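Uncharacterized protein (Pyrococcus furiosus, PDB 4XLZ) probably removes an acetyl group from N,N'-diacetylchitobiose as a metal-dependent deacetylase of carbohydrate esterase family 14. Local coordinates at residues N196-T202 with V244-F250; A45-G50 with K208-I212. All blocks are in the same frame, centred on the assembly; numbering follows the deposited sequence.

Contact 1 of 2, residues N196-T202 with V244-F250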
# COMPACT_ATOMS: atom_id res chain seq x y z
N ASN A 196 -6.20 36.13 -1.28
CA ASN A 196 -6.49 37.23 -2.25
C ASN A 196 -7.89 37.74 -2.10
O ASN A 196 -8.33 38.61 -2.90
CB ASN A 196 -6.11 36.92 -3.69
CG ASN A 196 -6.66 35.61 -4.17
OD1 ASN A 196 -7.60 35.08 -3.64
ND2 ASN A 196 -6.12 35.16 -5.27
N TYR A 197 -8.63 37.21 -1.15
CA TYR A 197 -9.96 37.73 -0.82
C TYR A 197 -10.13 37.65 0.68
O TYR A 197 -9.92 36.54 1.30
CB TYR A 197 -11.03 36.90 -1.53
CG TYR A 197 -12.44 37.36 -1.16
CD1 TYR A 197 -12.81 38.65 -1.55
CD2 TYR A 197 -13.35 36.55 -0.42
CE1 TYR A 197 -14.13 39.13 -1.20
CE2 TYR A 197 -14.63 37.06 -0.04
CZ TYR A 197 -14.97 38.31 -0.47
OH TYR A 197 -16.28 38.73 -0.17
N ILE A 198 -10.49 38.78 1.35
CA ILE A 198 -10.61 38.75 2.82
C ILE A 198 -12.05 39.17 3.20
O ILE A 198 -12.60 40.13 2.60
CB ILE A 198 -9.72 39.84 3.48
CG1 ILE A 198 -8.33 39.82 2.97
CG2 ILE A 198 -9.88 39.82 5.04
CD1 ILE A 198 -7.64 38.54 3.36
N VAL A 199 -12.65 38.41 4.11
CA VAL A 199 -14.01 38.71 4.56
C VAL A 199 -13.84 39.40 5.94
O VAL A 199 -13.12 38.90 6.83
CB VAL A 199 -14.76 37.43 4.76
CG1 VAL A 199 -16.18 37.67 5.42
CG2 VAL A 199 -14.97 36.73 3.36
N ASP A 200 -14.52 40.59 6.07
CA ASP A 200 -14.45 41.25 7.41
C ASP A 200 -15.37 40.54 8.38
O ASP A 200 -16.57 40.41 8.08
CB ASP A 200 -14.93 42.72 7.17
CG ASP A 200 -14.93 43.52 8.48
OD1 ASP A 200 -14.54 43.05 9.52
OD2 ASP A 200 -15.38 44.72 8.35
N ILE A 201 -14.82 40.00 9.46
CA ILE A 201 -15.59 39.33 10.46
C ILE A 201 -15.59 40.04 11.83
O ILE A 201 -15.91 39.39 12.85
CB ILE A 201 -15.19 37.82 10.70
CG1 ILE A 201 -13.76 37.75 11.10
CG2 ILE A 201 -15.41 37.03 9.33
CD1 ILE A 201 -13.49 36.51 11.95
N THR A 202 -15.23 41.33 11.77
CA THR A 202 -15.05 42.10 13.04
C THR A 202 -16.28 41.94 13.94
O THR A 202 -16.18 41.64 15.16
CB THR A 202 -14.79 43.54 12.67
OG1 THR A 202 -13.54 43.64 12.02
CG2 THR A 202 -14.65 44.32 14.04
N VAL A 244 -9.47 46.39 8.20
CA VAL A 244 -10.46 46.07 9.22
C VAL A 244 -9.77 45.35 10.36
O VAL A 244 -8.63 44.89 10.29
CB VAL A 244 -11.72 45.27 8.65
CG1 VAL A 244 -12.35 45.91 7.47
CG2 VAL A 244 -11.29 43.76 8.36
N ARG A 245 -10.45 45.33 11.52
CA ARG A 245 -9.83 44.75 12.72
C ARG A 245 -9.59 43.19 12.53
O ARG A 245 -8.51 42.78 12.80
CB ARG A 245 -10.72 44.98 13.96
CG ARG A 245 -9.98 44.70 15.21
CD ARG A 245 -10.89 44.95 16.43
NE ARG A 245 -10.10 44.78 17.63
CZ ARG A 245 -10.63 44.63 18.90
NH1 ARG A 245 -9.79 44.51 19.94
NH2 ARG A 245 -11.96 44.53 19.16
N TYR A 246 -10.67 42.50 12.19
CA TYR A 246 -10.59 41.01 12.14
C TYR A 246 -11.12 40.59 10.77
O TYR A 246 -12.22 40.94 10.34
CB TYR A 246 -11.49 40.40 13.23
CG TYR A 246 -11.05 40.78 14.63
CD1 TYR A 246 -9.70 40.68 15.01
CD2 TYR A 246 -12.04 41.06 15.56
CE1 TYR A 246 -9.32 40.95 16.38
CE2 TYR A 246 -11.68 41.33 16.90
CZ TYR A 246 -10.36 41.28 17.29
OH TYR A 246 -9.86 41.50 18.55
N GLY A 247 -10.30 39.72 10.12
CA GLY A 247 -10.71 39.18 8.80
C GLY A 247 -10.43 37.66 8.76
O GLY A 247 -9.72 37.09 9.55
N GLU A 248 -11.15 37.06 7.81
CA GLU A 248 -10.80 35.66 7.38
C GLU A 248 -10.35 35.70 5.92
O GLU A 248 -10.97 36.30 5.08
CB GLU A 248 -12.04 34.76 7.49
CG GLU A 248 -12.27 34.38 8.98
CD GLU A 248 -13.58 33.64 9.24
OE1 GLU A 248 -14.35 33.49 8.32
OE2 GLU A 248 -13.74 33.23 10.42
N GLY A 249 -9.20 35.04 5.69
CA GLY A 249 -8.66 35.08 4.36
C GLY A 249 -8.87 33.79 3.54
O GLY A 249 -8.86 32.68 4.12
N PHE A 250 -8.97 34.02 2.24
CA PHE A 250 -9.21 32.88 1.30
C PHE A 250 -8.34 33.17 0.11
O PHE A 250 -8.12 34.29 -0.37
CB PHE A 250 -10.68 32.88 0.85
CG PHE A 250 -11.60 32.65 1.98
CD1 PHE A 250 -11.92 31.37 2.46
CD2 PHE A 250 -12.19 33.80 2.65
CE1 PHE A 250 -12.70 31.16 3.59
CE2 PHE A 250 -12.97 33.57 3.79
CZ PHE A 250 -13.28 32.26 4.27
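The ring of Phe250 has the carbonyl O of Tyr197 at its edge, near the ring plane, and meets CG2 of Val199 obliquely, with CE2 of Phe250 3.8 Å from that methyl. At the far end the ring of Tyr246 takes CA of Thr202 at its edge, while CG of its neighbour Arg245 lies over one face. Between these rings runs a two-stranded antiparallel sheet, 197-200 against 247-250. Tyr197, Val199, Glu248 and Phe250 share one face, where Phe28 meets the rings of Tyr197 and Phe250 edge-to-face and helix 43-57 packs on Val199 and Phe250. On the other face, shared with Asp200, Ile198 lies over Gly249 and Gly247: its CD1 sits 3.7 Å from CA of Gly249, and a CB on Gly247 would clash with its CG2. The straightest cross-strand bond is Val199 N to Glu248 O (169°). A classic beta bulge ends the pairing, because N of Asn196 and N of Tyr197 both donate to O of Phe250, the first at 2.8 Å. Ile201 crosses Glu248 at about a right angle; Thr51 holds OE1 of Glu248, Lys208 and Gly50 its OE2. In an Asx turn, OD1 of Asp200 accepts from N of Thr202 on its anti side, out of the carboxylate plane, and from OG1 of Thr202 through its syn lone pair. With OG1 anti to its own carbonyl carbon (chi1 -67°), Thr202 accepts from N of Tyr246 at 3.1 Å.

Contact 2 of 2, residues A45-G50 with K208-I212; sequences AIGMGG and KLKAI
Lys208 reaches across from helix 205-213 as a fully extended rod, its chain lying among Ala45, Gly47, Gly49 and Gly50 of helix 43-57 as a knob in a hole. CG stands anti to the backbone N (chi1 174°), and the straight chain beyond it carries CE to 3.4 Å from O of Ala45 and NZ to 2.8 Å from O of Ile46. That bond comes from above the carbonyl plane, 42° out of it, rather than along a lone pair; the ammonium also has a salt-bridge partner in Glu248. One turn along, Ile212 crosses Ile46 at about a right angle, its CG2 3.9 Å from CG1 of Ile46. CG1 of Ile212 also lies 3.9 Å from the methyl of Ala45, and its CD1 rests near CA of Ile46. The helices run roughly antiparallel, at 145°, with segment axes 9.1 Å apart. The small residues allow this approach: at Gly49 the CA is 5.4 Å from that of Lys208. The side chain of Ile46 comes within about 6 Å of a bound cadmium ion; His40, Asp43 and His151 form a cadmium site. A methionine in place of Lys208 would probably leave O of Ile46 without this donor and the carboxylate of Glu248 without its positive partner. The contact thus joins apolar packing to a buried ammonium, whose positive charge is likely to be balanced by that carboxylate.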
# COMPACT_ATOMS: atom_id res chain seq x y z
N ALA A 45 -14.82 25.78 11.85
CA ALA A 45 -15.08 26.93 12.76
C ALA A 45 -13.81 27.74 12.92
O ALA A 45 -13.88 29.00 12.91
CB ALA A 45 -15.49 26.43 14.14
N ILE A 46 -12.66 27.08 13.08
CA ILE A 46 -11.38 27.87 13.27
C ILE A 46 -11.00 28.60 12.05
O ILE A 46 -10.64 29.81 12.08
CB ILE A 46 -10.28 26.98 13.82
CG1 ILE A 46 -10.61 26.35 15.17
CG2 ILE A 46 -8.87 27.69 13.76
CD1 ILE A 46 -9.69 25.18 15.57
N GLY A 47 -11.00 27.89 10.89
CA GLY A 47 -10.50 28.57 9.69
C GLY A 47 -11.44 29.62 9.12
O GLY A 47 -10.99 30.60 8.50
N MSE A 48 -12.77 29.41 9.26
CA MSE A 48 -13.69 30.25 8.50
C MSE A 48 -15.06 30.39 9.14
O MSE A 48 -16.01 30.61 8.46
CB MSE A 48 -13.84 29.82 6.98
CG MSE A 48 -14.29 28.35 6.81
SE MSE A 48 -14.64 27.94 4.97
CE MSE A 48 -16.04 29.24 4.60
N GLY A 49 -15.09 30.21 10.46
CA GLY A 49 -16.39 30.25 11.16
C GLY A 49 -17.18 31.59 10.95
O GLY A 49 -18.42 31.54 10.77
N GLY A 50 -16.49 32.72 10.96
CA GLY A 50 -17.23 33.98 10.62
C GLY A 50 -17.88 34.05 9.29
O GLY A 50 -19.05 34.44 9.11
N LYS A 208 -17.73 33.65 16.48
CA LYS A 208 -16.71 32.67 15.99
C LYS A 208 -16.03 32.05 17.16
O LYS A 208 -15.85 30.81 17.26
CB LYS A 208 -15.68 33.42 15.13
CG LYS A 208 -14.52 32.44 14.74
CD LYS A 208 -13.68 33.14 13.73
CE LYS A 208 -12.54 32.08 13.41
NZ LYS A 208 -11.90 32.36 12.14
N LEU A 209 -15.52 32.83 18.15
CA LEU A 209 -14.83 32.20 19.21
C LEU A 209 -15.71 31.30 20.10
O LEU A 209 -15.26 30.28 20.61
CB LEU A 209 -14.17 33.29 20.18
CG LEU A 209 -13.19 34.14 19.41
CD1 LEU A 209 -12.67 35.23 20.44
CD2 LEU A 209 -11.89 33.34 19.14
N LYS A 210 -17.01 31.66 20.21
CA LYS A 210 -17.92 30.77 20.93
C LYS A 210 -18.07 29.39 20.19
O LYS A 210 -18.15 28.32 20.88
CB LYS A 210 -19.28 31.49 21.10
CG LYS A 210 -20.28 30.64 21.86
CD LYS A 210 -21.72 31.37 21.92
CE LYS A 210 -22.56 30.53 22.88
NZ LYS A 210 -23.97 31.07 22.73
N ALA A 211 -18.21 29.52 18.86
CA ALA A 211 -18.33 28.27 18.07
C ALA A 211 -17.08 27.43 18.15
O ALA A 211 -17.14 26.16 18.08
CB ALA A 211 -18.72 28.64 16.60
N ILE A 212 -15.92 28.07 18.26
CA ILE A 212 -14.68 27.27 18.50
C ILE A 212 -14.63 26.59 19.86
O ILE A 212 -14.35 25.42 20.04
CB ILE A 212 -13.42 28.16 18.23
CG1 ILE A 212 -13.50 28.59 16.75
CG2 ILE A 212 -12.16 27.44 18.63
CD1 ILE A 212 -12.43 29.78 16.47

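Helix 43-57 is common ground: in contact 2 its glycine-rich turns receive helix 205-213, and it also packs on the side chains of Val199 and Phe250 in contact 1. Helix 205-213 follows strand 197-200, and the segments of the two contacts alternate along the chain. Contact 2 is almost wholly buried, whereas contact 1 is only partly so, with Arg245 exposed and touching Glu3 of the second subunit. Main-chain hydrogen bonds dominate the strand pair; the helix pair relies on side-chain packing and one lysine. The joint between them is Glu248, whose OE2 lies 2.7 Å from NZ of Lys208 and probably also accepts from N of Gly50.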